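Local coordinates for protein deferrochelatase (Vibrio cholerae, PDB 5DE0) that binds heme b and probably acts as a dye-decolorizing (DyP-type) peroxidase, oxidising substrates at the expense of hydrogen peroxide, at residues K25-H30 and D124-D129; R178-L183 and S242-L247; L229-H234 and H257-M262. All coordinates share one frame; numbering follows the deposited sequence.

Interaction 1. Residues K25-H30 and D124-D129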
loop_
_atom_site.group_PDB
_atom_site.type_symbol
_atom_site.label_atom_id
_atom_site.label_comp_id
_atom_site.label_asym_id
_atom_site.label_seq_id
_atom_site.Cartn_x
_atom_site.Cartn_y
_atom_site.Cartn_z
ATOM N N LYS B 25 0.504 -18.033 9.679
ATOM C CA LYS B 25 0.340 -19.242 10.472
ATOM C C LYS B 25 0.504 -20.459 9.570
ATOM O O LYS B 25 0.016 -20.467 8.441
ATOM C CB LYS B 25 -1.030 -19.255 11.153
ATOM C CG LYS B 25 -1.227 -20.368 12.167
ATOM C CD LYS B 25 -0.572 -20.035 13.499
ATOM C CE LYS B 25 -0.758 -21.168 14.499
ATOM N NZ LYS B 25 -0.077 -20.895 15.794
ATOM N N VAL B 26 1.197 -21.481 10.063
ATOM C CA VAL B 26 1.433 -22.686 9.277
ATOM C C VAL B 26 0.389 -23.752 9.593
ATOM O O VAL B 26 0.358 -24.297 10.697
ATOM C CB VAL B 26 2.840 -23.251 9.528
ATOM C CG1 VAL B 26 3.111 -24.425 8.602
ATOM C CG2 VAL B 26 3.887 -22.162 9.335
ATOM N N ARG B 27 -0.464 -24.047 8.617
ATOM C CA ARG B 27 -1.586 -24.956 8.833
ATOM C C ARG B 27 -1.273 -26.407 8.465
ATOM O O ARG B 27 -1.673 -27.333 9.172
ATOM C CB ARG B 27 -2.808 -24.474 8.045
ATOM C CG ARG B 27 -3.451 -23.224 8.619
ATOM C CD ARG B 27 -3.715 -23.394 10.111
ATOM N NE ARG B 27 -4.297 -22.196 10.707
ATOM C CZ ARG B 27 -4.557 -22.058 12.004
ATOM N NH1 ARG B 27 -4.284 -23.043 12.849
ATOM N NH2 ARG B 27 -5.088 -20.929 12.457
ATOM N N GLN B 28 -0.564 -26.606 7.360
ATOM C CA GLN B 28 -0.225 -27.954 6.916
ATOM C C GLN B 28 1.066 -27.964 6.103
ATOM O O GLN B 28 1.634 -26.907 5.823
ATOM C CB GLN B 28 -1.365 -28.550 6.089
ATOM C CG GLN B 28 -1.679 -27.765 4.826
ATOM C CD GLN B 28 -2.640 -28.490 3.904
ATOM O OE1 GLN B 28 -3.382 -29.377 4.328
ATOM N NE2 GLN B 28 -2.627 -28.118 2.630
ATOM N N ASN B 29 1.510 -29.163 5.727
ATOM C CA ASN B 29 2.726 -29.357 4.933
ATOM C C ASN B 29 3.909 -28.553 5.458
ATOM O O ASN B 29 4.566 -27.834 4.706
ATOM C CB ASN B 29 2.466 -29.000 3.466
ATOM C CG ASN B 29 1.624 -30.041 2.757
ATOM O OD1 ASN B 29 1.755 -31.238 3.011
ATOM N ND2 ASN B 29 0.754 -29.592 1.862
ATOM N N HIS B 30 4.168 -28.693 6.754
ATOM C CA HIS B 30 5.164 -27.891 7.460
ATOM C C HIS B 30 6.559 -27.971 6.840
ATOM O O HIS B 30 7.299 -26.988 6.839
ATOM C CB HIS B 30 5.228 -28.319 8.928
ATOM C CG HIS B 30 3.976 -28.030 9.698
ATOM N ND1 HIS B 30 2.756 -28.581 9.372
ATOM C CD2 HIS B 30 3.758 -27.248 10.783
ATOM C CE1 HIS B 30 1.839 -28.150 10.221
ATOM N NE2 HIS B 30 2.421 -27.340 11.086
ATOM N N ASP B 124 -1.010 -24.062 2.227
ATOM C CA ASP B 124 -0.453 -24.601 3.462
ATOM C C ASP B 124 -0.375 -23.524 4.538
ATOM O O ASP B 124 -0.066 -23.807 5.694
ATOM C CB ASP B 124 0.941 -25.184 3.211
ATOM C CG ASP B 124 0.982 -26.106 2.006
ATOM O OD1 ASP B 124 -0.007 -26.835 1.774
ATOM O OD2 ASP B 124 2.006 -26.097 1.288
ATOM N N ILE B 125 -0.674 -22.291 4.143
ATOM C CA ILE B 125 -0.409 -21.115 4.964
ATOM C C ILE B 125 -1.628 -20.203 5.073
ATOM O O ILE B 125 -2.386 -20.049 4.116
ATOM C CB ILE B 125 0.781 -20.310 4.383
ATOM C CG1 ILE B 125 2.083 -21.082 4.573
ATOM C CG2 ILE B 125 0.905 -18.941 5.025
ATOM C CD1 ILE B 125 2.391 -21.370 6.013
ATOM N N GLU B 126 -1.819 -19.611 6.248
ATOM C CA GLU B 126 -2.759 -18.510 6.390
ATOM C C GLU B 126 -2.035 -17.251 6.849
ATOM O O GLU B 126 -1.447 -17.222 7.930
ATOM C CB GLU B 126 -3.872 -18.861 7.371
ATOM C CG GLU B 126 -4.810 -17.698 7.659
ATOM C CD GLU B 126 -5.990 -18.101 8.518
ATOM O OE1 GLU B 126 -6.293 -19.311 8.584
ATOM O OE2 GLU B 126 -6.608 -17.211 9.137
ATOM N N ILE B 127 -2.077 -16.212 6.022
ATOM C CA ILE B 127 -1.447 -14.941 6.358
ATOM C C ILE B 127 -2.314 -14.152 7.335
ATOM O O ILE B 127 -3.356 -13.616 6.960
ATOM C CB ILE B 127 -1.184 -14.093 5.097
ATOM C CG1 ILE B 127 -0.290 -14.859 4.115
ATOM C CG2 ILE B 127 -0.561 -12.755 5.470
ATOM C CD1 ILE B 127 0.038 -14.088 2.854
ATOM N N VAL B 128 -1.881 -14.094 8.590
ATOM C CA VAL B 128 -2.642 -13.430 9.644
ATOM C C VAL B 128 -2.642 -11.915 9.462
ATOM O O VAL B 128 -3.651 -11.248 9.695
ATOM C CB VAL B 128 -2.081 -13.777 11.037
ATOM C CG1 VAL B 128 -2.915 -13.125 12.131
ATOM C CG2 VAL B 128 -2.036 -15.283 11.225
ATOM N N ASP B 129 -1.502 -11.374 9.046
ATOM C CA ASP B 129 -1.383 -9.944 8.808
ATOM C C ASP B 129 -0.332 -9.674 7.735
ATOM O O ASP B 129 0.697 -10.344 7.674
ATOM C CB ASP B 129 -1.025 -9.208 10.100
ATOM C CG ASP B 129 -1.543 -7.779 10.124
ATOM O OD1 ASP B 129 -2.088 -7.321 9.096
ATOM O OD2 ASP B 129 -1.401 -7.108 11.171
#
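The carboxylate oxygen OD1 of D124 is gripped by two side-chain amides from the loop that follows strand 18-26. Q28 NE2 donates to D124 OD1 at 3.0 Å and meets it nearly head-on to the C-O bond. N29 ND2 donates to D124 OD1 at 2.9 Å, but from above the carboxylate, 55° out of its plane. The N29 amide and carboxylate planes are nearly perpendicular. Q28 reaches the oxygen because its CG sits between the backbone N and the carbonyl carbon (chi1 61°) and its chain is extended. The backbone O of D124 is also shared. R27 N and Q28 N both donate to it, from the same face of its plane. D124 thus holds the loop by two oxygens.

K25 and E126 form a hydrogen-bonded antiparallel pair, with K25 N to E126 O at 2.7 Å. Between them and D124, V26 and I125 form a non-hydrogen-bonded pair. I125 CD1 packs on V26 CG2 at 3.7 Å, and both side chains also touch V33 of helix 30-38. The polar end of K25 turns to D95 and D97. This joins an inner strand to the chain's outermost strand in the antiparallel sheet of the N-terminal ferredoxin-like half of a DyP-type peroxidase.

Interaction 2. Residues R178-L183 and S242-L247; sequences RFVHNL and SGDHGL. With HEM (protoporphyrin IX containing Fe), chain F.
Two neighbouring strands of the antiparallel sheet in the C-terminal ferredoxin-like half meet here, where the chain enters strand 247-253 beside the end of strand 172-181. F179 N donates to L247 O and H181 N to H245 O, both at 2.8 Å; the return bond from L247 N to F179 O is weak.

One charge pair crosses the contact. R178 NH1 meets D244 OD2 at 3.2 Å in a salt bridge. The oxygen is approached on its anti side and tilted from the carboxylate plane, and it lies in the guanidinium plane. R178 NE turns to D129.

A water donates to H181 O, accepts from L183 N and lies 2.7 Å from H245 NE2. H245 gets there with its CG between the backbone N and the carbonyl carbon (chi1 53°), while its ND1 bonds S240 O.

Van der Waals contacts reach the heme. F179 takes the heme methyl CMC over one ring face, and L247 CD2 lies 3.6 Å from heme C3C. H181 approaches the vinyl carbon CBC, with ND1 hydrogen-bonded to T281 and NE2 to D141. In a CH-pi contact, G246 CA sits over the H181 ring face, 3.5 Å from the centroid and 9° off the normal.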
loop_
_atom_site.group_PDB
_atom_site.type_symbol
_atom_site.label_atom_id
_atom_site.label_comp_id
_atom_site.label_asym_id
_atom_site.label_seq_id
_atom_site.Cartn_x
_atom_site.Cartn_y
_atom_site.Cartn_z
ATOM N N ARG B 178 1.401 -3.901 15.426
ATOM C CA ARG B 178 0.760 -2.992 14.487
ATOM C C ARG B 178 -0.126 -2.011 15.237
ATOM O O ARG B 178 -1.100 -2.404 15.878
ATOM C CB ARG B 178 -0.062 -3.751 13.443
ATOM C CG ARG B 178 -0.654 -2.836 12.387
ATOM C CD ARG B 178 -0.977 -3.569 11.096
ATOM N NE ARG B 178 -2.161 -4.413 11.206
ATOM C CZ ARG B 178 -3.408 -3.959 11.137
ATOM N NH1 ARG B 178 -3.635 -2.664 10.972
ATOM N NH2 ARG B 178 -4.428 -4.800 11.243
ATOM N N PHE B 179 0.219 -0.731 15.156
ATOM C CA PHE B 179 -0.545 0.299 15.843
ATOM C C PHE B 179 -1.515 1.018 14.913
ATOM O O PHE B 179 -1.191 1.305 13.759
ATOM C CB PHE B 179 0.398 1.311 16.497
ATOM C CG PHE B 179 0.981 0.836 17.791
ATOM C CD1 PHE B 179 2.190 0.164 17.817
ATOM C CD2 PHE B 179 0.316 1.058 18.985
ATOM C CE1 PHE B 179 2.723 -0.276 19.009
ATOM C CE2 PHE B 179 0.844 0.621 20.179
ATOM C CZ PHE B 179 2.049 -0.046 20.193
ATOM N N VAL B 180 -2.710 1.295 15.423
ATOM C CA VAL B 180 -3.701 2.073 14.691
ATOM C C VAL B 180 -3.870 3.430 15.365
ATOM O O VAL B 180 -4.172 3.507 16.557
ATOM C CB VAL B 180 -5.057 1.352 14.621
ATOM C CG1 VAL B 180 -6.055 2.175 13.817
ATOM C CG2 VAL B 180 -4.891 -0.032 14.014
ATOM N N HIS B 181 -3.670 4.497 14.598
ATOM C CA HIS B 181 -3.650 5.848 15.149
ATOM C C HIS B 181 -5.021 6.521 15.154
ATOM O O HIS B 181 -5.844 6.297 14.269
ATOM C CB HIS B 181 -2.661 6.720 14.370
ATOM C CG HIS B 181 -1.225 6.396 14.639
ATOM N ND1 HIS B 181 -0.838 5.369 15.472
ATOM C CD2 HIS B 181 -0.083 6.966 14.188
ATOM C CE1 HIS B 181 0.481 5.319 15.522
ATOM N NE2 HIS B 181 0.963 6.277 14.751
ATOM N N ASN B 182 -5.248 7.348 16.170
ATOM C CA ASN B 182 -6.405 8.231 16.215
ATOM C C ASN B 182 -5.943 9.656 15.936
ATOM O O ASN B 182 -5.755 10.450 16.858
ATOM C CB ASN B 182 -7.109 8.145 17.573
ATOM C CG ASN B 182 -8.457 8.852 17.588
ATOM O OD1 ASN B 182 -8.729 9.725 16.762
ATOM N ND2 ASN B 182 -9.307 8.477 18.537
ATOM N N LEU B 183 -5.750 9.969 14.661
ATOM C CA LEU B 183 -5.212 11.267 14.256
ATOM C C LEU B 183 -6.061 12.487 14.653
ATOM O O LEU B 183 -5.497 13.505 15.056
ATOM C CB LEU B 183 -4.974 11.279 12.743
ATOM C CG LEU B 183 -3.872 10.343 12.245
ATOM C CD1 LEU B 183 -3.607 10.562 10.767
ATOM C CD2 LEU B 183 -2.598 10.532 13.053
ATOM N N SER B 242 -8.931 6.071 4.877
ATOM C CA SER B 242 -10.261 5.571 5.216
ATOM C C SER B 242 -10.221 4.259 5.994
ATOM O O SER B 242 -11.253 3.772 6.452
ATOM C CB SER B 242 -11.093 5.384 3.947
ATOM O OG SER B 242 -10.524 4.389 3.116
ATOM N N GLY B 243 -9.033 3.682 6.132
ATOM C CA GLY B 243 -8.876 2.438 6.863
ATOM C C GLY B 243 -7.873 2.576 7.990
ATOM O O GLY B 243 -7.617 3.681 8.465
ATOM N N ASP B 244 -7.307 1.454 8.424
ATOM C CA ASP B 244 -6.271 1.475 9.447
ATOM C C ASP B 244 -5.046 2.235 8.956
ATOM O O ASP B 244 -4.580 2.024 7.840
ATOM C CB ASP B 244 -5.866 0.055 9.852
ATOM C CG ASP B 244 -6.899 -0.622 10.730
ATOM O OD1 ASP B 244 -7.876 0.045 11.127
ATOM O OD2 ASP B 244 -6.722 -1.820 11.036
ATOM N N HIS B 245 -4.537 3.131 9.792
ATOM C CA HIS B 245 -3.275 3.796 9.510
ATOM C C HIS B 245 -2.554 4.105 10.812
ATOM O O HIS B 245 -3.181 4.400 11.830
ATOM C CB HIS B 245 -3.492 5.073 8.692
ATOM C CG HIS B 245 -4.481 6.023 9.296
ATOM N ND1 HIS B 245 -5.805 6.064 8.912
ATOM C CD2 HIS B 245 -4.337 6.973 10.249
ATOM C CE1 HIS B 245 -6.434 6.995 9.607
ATOM N NE2 HIS B 245 -5.566 7.562 10.425
ATOM N N GLY B 246 -1.230 4.021 10.775
ATOM C CA GLY B 246 -0.424 4.268 11.952
ATOM C C GLY B 246 0.991 3.764 11.771
ATOM O O GLY B 246 1.629 4.025 10.749
ATOM N N LEU B 247 1.479 3.024 12.758
ATOM C CA LEU B 247 2.853 2.550 12.739
ATOM C C LEU B 247 2.942 1.041 12.916
ATOM O O LEU B 247 2.379 0.480 13.857
ATOM C CB LEU B 247 3.669 3.244 13.832
ATOM C CG LEU B 247 5.149 2.866 13.914
ATOM C CD1 LEU B 247 5.912 3.406 12.715
ATOM C CD2 LEU B 247 5.760 3.368 15.217
HETATM C CHA HEM F . 11.709 6.657 20.621
HETATM C CHB HEM F . 10.778 2.041 21.785
HETATM C CHC HEM F . 6.228 2.496 20.126
HETATM C CHD HEM F . 7.449 6.778 18.203
HETATM C C1A HEM F . 11.855 5.368 21.085
HETATM C C2A HEM F . 13.048 4.803 21.684
HETATM C C3A HEM F . 12.790 3.530 22.002
HETATM C C4A HEM F . 11.425 3.243 21.618
HETATM C CMA HEM F . 13.761 2.527 22.663
HETATM C CAA HEM F . 14.380 5.552 21.913
HETATM C CBA HEM F . 14.483 5.926 23.391
HETATM C CGA HEM F . 15.687 6.798 23.617
HETATM O O1A HEM F . 15.607 8.017 23.321
HETATM O O2A HEM F . 16.722 6.270 24.098
HETATM C C1B HEM F . 9.451 1.794 21.518
HETATM C C2B HEM F . 8.714 0.626 21.944
HETATM C C3B HEM F . 7.464 0.731 21.494
HETATM C C4B HEM F . 7.347 1.986 20.761
HETATM C CMB HEM F . 9.276 -0.553 22.769
HETATM C CAB HEM F . 6.386 -0.344 21.758
HETATM C CBB HEM F . 5.154 -0.258 21.260
HETATM C C1C HEM F . 6.162 3.684 19.426
HETATM C C2C HEM F . 5.018 4.185 18.685
HETATM C C3C HEM F . 5.365 5.373 18.152
HETATM C C4C HEM F . 6.731 5.653 18.548
HETATM C CMC HEM F . 3.671 3.435 18.562
HETATM C CAC HEM F . 4.551 6.358 17.275
HETATM C CBC HEM F . 3.256 6.221 16.972
HETATM C C1D HEM F . 8.638 7.202 18.758
HETATM C C2D HEM F . 9.157 8.549 18.689
HETATM C C3D HEM F . 10.492 8.512 19.443
HETATM C C4D HEM F . 10.644 7.146 19.894
HETATM C CMD HEM F . 8.512 9.771 18.002
HETATM C CAD HEM F . 11.460 9.690 19.677
HETATM C CBD HEM F . 12.435 9.822 18.512
HETATM C CGD HEM F . 13.320 8.606 18.441
HETATM O O1D HEM F . 13.028 7.700 17.619
HETATM O O2D HEM F . 14.321 8.540 19.201
HETATM N NA HEM F . 10.885 4.387 21.061
HETATM N NB HEM F . 8.587 2.603 20.800
HETATM N NC HEM F . 7.184 4.607 19.321
HETATM N ND HEM F . 9.537 6.415 19.471
HETATM FE FE HEM F . 9.018 4.555 20.229
HETATM O O HOH W 1 -6.694 8.485 12.662
#

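Interaction 3. Residues L229-H234 and H257-M262; sequences LKIVRH and HNFKTM. With HEM (protoporphyrin IX containing Fe), chain F.
I231 and M262 reach toward each other, tip to tip, at the apolar centre of this contact. The methyl M262 CE lies 3.7 Å from I231 CG2, and I231 CD1 touches the sulfur SD. The same I231 CG2 also meets F259 CE1 at 3.6 Å, so one branch fills the angle between methionine and phenylalanine. CG2 lies anti to the carbonyl carbon and turns to the helix, while CG1 (chi1 63°) carries CD1 toward the heme edge at CHB. M262 adds to that wall, since its CE lies 3.7 Å from the heme methyl CMA.

One step out, L229 packs on the helix. Its CD1 packs on T261 CG2 at 3.6 Å, with the two side chains at about a right angle. Its CB and CD2 rest against the amide of N258. T261 OG1 turns back to its own helix and donates to H257 O.

The polar edge is a single bond across the segments. N258 ND2 donates to K230 O at 3.0 Å. The oxygen lies in the amide plane of N258, but the donor stands 42° out of the carbonyl plane. Farther along the strand, R233 turns away from helix 257-266 and lies over the heme. One guanidinium face covers C1A, and NH1 and NH2 both donate to the propionate oxygen O1D. NH1 also forms a salt bridge with D147. R233 and D147 are consistent with the distal arginine and aspartate of DyP-type peroxidases. The chemistry is thus divided: apolar side chains pack at the heme edge, while two N-H groups hold O1D.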
loop_
_atom_site.group_PDB
_atom_site.type_symbol
_atom_site.label_atom_id
_atom_site.label_comp_id
_atom_site.label_asym_id
_atom_site.label_seq_id
_atom_site.Cartn_x
_atom_site.Cartn_y
_atom_site.Cartn_z
ATOM N N LEU B 229 18.823 0.540 28.119
ATOM C CA LEU B 229 18.300 -0.603 27.380
ATOM C C LEU B 229 18.018 -0.172 25.956
ATOM O O LEU B 229 17.111 0.622 25.707
ATOM C CB LEU B 229 17.032 -1.158 28.027
ATOM C CG LEU B 229 17.072 -1.417 29.534
ATOM C CD1 LEU B 229 15.707 -1.915 30.057
ATOM C CD2 LEU B 229 18.161 -2.420 29.870
ATOM N N LYS B 230 18.818 -0.676 25.026
ATOM C CA LYS B 230 18.719 -0.238 23.644
ATOM C C LYS B 230 18.188 -1.326 22.717
ATOM O O LYS B 230 18.445 -2.512 22.914
ATOM C CB LYS B 230 20.080 0.262 23.158
ATOM C CG LYS B 230 20.432 1.629 23.718
ATOM C CD LYS B 230 21.851 2.040 23.390
ATOM C CE LYS B 230 22.077 3.497 23.749
ATOM N NZ LYS B 230 21.626 3.801 25.136
ATOM N N ILE B 231 17.424 -0.901 21.714
ATOM C CA ILE B 231 16.888 -1.798 20.697
ATOM C C ILE B 231 17.107 -1.198 19.314
ATOM O O ILE B 231 17.320 0.006 19.179
ATOM C CB ILE B 231 15.382 -2.069 20.899
ATOM C CG1 ILE B 231 14.582 -0.773 20.749
ATOM C CG2 ILE B 231 15.126 -2.711 22.256
ATOM C CD1 ILE B 231 13.092 -0.958 20.932
ATOM N N VAL B 232 17.065 -2.045 18.292
ATOM C CA VAL B 232 17.168 -1.586 16.915
ATOM C C VAL B 232 15.799 -1.660 16.248
ATOM O O VAL B 232 15.299 -2.746 15.958
ATOM C CB VAL B 232 18.185 -2.415 16.109
ATOM C CG1 VAL B 232 18.196 -1.975 14.651
ATOM C CG2 VAL B 232 19.574 -2.288 16.720
ATOM N N ARG B 233 15.196 -0.498 16.011
ATOM C CA ARG B 233 13.854 -0.433 15.446
ATOM C C ARG B 233 13.869 -0.368 13.923
ATOM O O ARG B 233 14.698 0.319 13.328
ATOM C CB ARG B 233 13.101 0.776 16.007
ATOM C CG ARG B 233 12.789 0.685 17.493
ATOM C CD ARG B 233 12.346 2.033 18.043
ATOM N NE ARG B 233 13.461 2.969 18.149
ATOM C CZ ARG B 233 13.333 4.292 18.122
ATOM N NH1 ARG B 233 12.134 4.840 17.981
ATOM N NH2 ARG B 233 14.405 5.066 18.226
ATOM N N HIS B 234 12.943 -1.088 13.299
ATOM C CA HIS B 234 12.790 -1.065 11.847
ATOM C C HIS B 234 11.373 -0.652 11.473
ATOM O O HIS B 234 10.891 -0.963 10.383
ATOM C CB HIS B 234 13.118 -2.433 11.242
ATOM C CG HIS B 234 14.561 -2.606 10.884
ATOM N ND1 HIS B 234 15.106 -2.084 9.731
ATOM C CD2 HIS B 234 15.571 -3.240 11.525
ATOM C CE1 HIS B 234 16.391 -2.389 9.677
ATOM N NE2 HIS B 234 16.698 -3.090 10.754
ATOM N N HIS B 257 14.729 -9.259 26.931
ATOM C CA HIS B 257 14.504 -8.568 28.196
ATOM C C HIS B 257 14.175 -7.089 28.003
ATOM O O HIS B 257 13.344 -6.534 28.721
ATOM C CB HIS B 257 15.733 -8.717 29.096
ATOM C CG HIS B 257 15.583 -8.074 30.438
ATOM N ND1 HIS B 257 14.695 -8.532 31.389
ATOM C CD2 HIS B 257 16.209 -7.010 30.991
ATOM C CE1 HIS B 257 14.780 -7.776 32.468
ATOM N NE2 HIS B 257 15.692 -6.844 32.253
ATOM N N ASN B 258 14.829 -6.459 27.032
ATOM C CA ASN B 258 14.605 -5.047 26.741
ATOM C C ASN B 258 13.186 -4.770 26.263
ATOM O O ASN B 258 12.575 -3.783 26.666
ATOM C CB ASN B 258 15.611 -4.553 25.702
ATOM C CG ASN B 258 17.023 -4.494 26.246
ATOM O OD1 ASN B 258 17.290 -4.949 27.360
ATOM N ND2 ASN B 258 17.937 -3.937 25.463
ATOM N N PHE B 259 12.668 -5.646 25.405
ATOM C CA PHE B 259 11.292 -5.535 24.924
ATOM C C PHE B 259 10.315 -5.577 26.093
ATOM O O PHE B 259 9.440 -4.719 26.228
ATOM C CB PHE B 259 10.959 -6.662 23.940
ATOM C CG PHE B 259 11.793 -6.656 22.692
ATOM C CD1 PHE B 259 12.392 -5.493 22.241
ATOM C CD2 PHE B 259 11.972 -7.823 21.965
ATOM C CE1 PHE B 259 13.157 -5.494 21.089
ATOM C CE2 PHE B 259 12.733 -7.830 20.814
ATOM C CZ PHE B 259 13.326 -6.666 20.375
ATOM N N LYS B 260 10.485 -6.593 26.934
ATOM C CA LYS B 260 9.603 -6.846 28.065
ATOM C C LYS B 260 9.607 -5.690 29.061
ATOM O O LYS B 260 8.568 -5.335 29.615
ATOM C CB LYS B 260 10.014 -8.149 28.754
ATOM C CG LYS B 260 9.235 -8.485 30.014
ATOM C CD LYS B 260 9.629 -9.859 30.535
ATOM C CE LYS B 260 9.084 -10.112 31.931
ATOM N NZ LYS B 260 9.693 -9.192 32.932
ATOM N N THR B 261 10.776 -5.095 29.276
ATOM C CA THR B 261 10.907 -3.995 30.224
ATOM C C THR B 261 10.210 -2.736 29.715
ATOM O O THR B 261 9.480 -2.080 30.460
ATOM C CB THR B 261 12.383 -3.672 30.514
ATOM O OG1 THR B 261 13.058 -4.864 30.934
ATOM C CG2 THR B 261 12.493 -2.621 31.608
ATOM N N MET B 262 10.435 -2.409 28.446
ATOM C CA MET B 262 9.812 -1.241 27.828
ATOM C C MET B 262 8.293 -1.378 27.767
ATOM O O MET B 262 7.564 -0.426 28.040
ATOM C CB MET B 262 10.364 -1.014 26.418
ATOM C CG MET B 262 11.843 -0.686 26.364
ATOM S SD MET B 262 12.445 -0.585 24.669
ATOM C CE MET B 262 14.194 -0.351 24.940
HETATM C CHA HEM F . 11.709 6.657 20.621
HETATM C CHB HEM F . 10.778 2.041 21.785
HETATM C CHC HEM F . 6.228 2.496 20.126
HETATM C CHD HEM F . 7.449 6.778 18.203
HETATM C C1A HEM F . 11.855 5.368 21.085
HETATM C C2A HEM F . 13.048 4.803 21.684
HETATM C C3A HEM F . 12.790 3.530 22.002
HETATM C C4A HEM F . 11.425 3.243 21.618
HETATM C CMA HEM F . 13.761 2.527 22.663
HETATM C CAA HEM F . 14.380 5.552 21.913
HETATM C CBA HEM F . 14.483 5.926 23.391
HETATM C CGA HEM F . 15.687 6.798 23.617
HETATM O O1A HEM F . 15.607 8.017 23.321
HETATM O O2A HEM F . 16.722 6.270 24.098
HETATM C C1B HEM F . 9.451 1.794 21.518
HETATM C C2B HEM F . 8.714 0.626 21.944
HETATM C C3B HEM F . 7.464 0.731 21.494
HETATM C C4B HEM F . 7.347 1.986 20.761
HETATM C CMB HEM F . 9.276 -0.553 22.769
HETATM C CAB HEM F . 6.386 -0.344 21.758
HETATM C CBB HEM F . 5.154 -0.258 21.260
HETATM C C1C HEM F . 6.162 3.684 19.426
HETATM C C2C HEM F . 5.018 4.185 18.685
HETATM C C3C HEM F . 5.365 5.373 18.152
HETATM C C4C HEM F . 6.731 5.653 18.548
HETATM C CMC HEM F . 3.671 3.435 18.562
HETATM C CAC HEM F . 4.551 6.358 17.275
HETATM C CBC HEM F . 3.256 6.221 16.972
HETATM C C1D HEM F . 8.638 7.202 18.758
HETATM C C2D HEM F . 9.157 8.549 18.689
HETATM C C3D HEM F . 10.492 8.512 19.443
HETATM C C4D HEM F . 10.644 7.146 19.894
HETATM C CMD HEM F . 8.512 9.771 18.002
HETATM C CAD HEM F . 11.460 9.690 19.677
HETATM C CBD HEM F . 12.435 9.822 18.512
HETATM C CGD HEM F . 13.320 8.606 18.441
HETATM O O1D HEM F . 13.028 7.700 17.619
HETATM O O2D HEM F . 14.321 8.540 19.201
HETATM N NA HEM F . 10.885 4.387 21.061
HETATM N NB HEM F . 8.587 2.603 20.800
HETATM N NC HEM F . 7.184 4.607 19.321
HETATM N ND HEM F . 9.537 6.415 19.471
HETATM FE FE HEM F . 9.018 4.555 20.229
#

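Overall arrangement
Interaction 1 belongs to the N-terminal half of the protein, and interactions 2 and 3 to the C-terminal half that carries the heme. Interactions 1 and 2 have centres about 26 Å apart, yet they touch directly. D129 OD2 of interaction 1 forms a salt bridge with R178 NE of interaction 2 at 2.8 Å, which ties the two halves together. Interactions 2 and 3 reach the same sheet, and their segments alternate along the chain. Their centres are about 22 Å apart and their nearest atoms about 7 Å. Both touch the heme, interaction 2 around pyrrole C and the two vinyls, interaction 3 at pyrrole A and a propionate. Interaction 1 stays about 14 Å from interaction 3 at the nearest atoms.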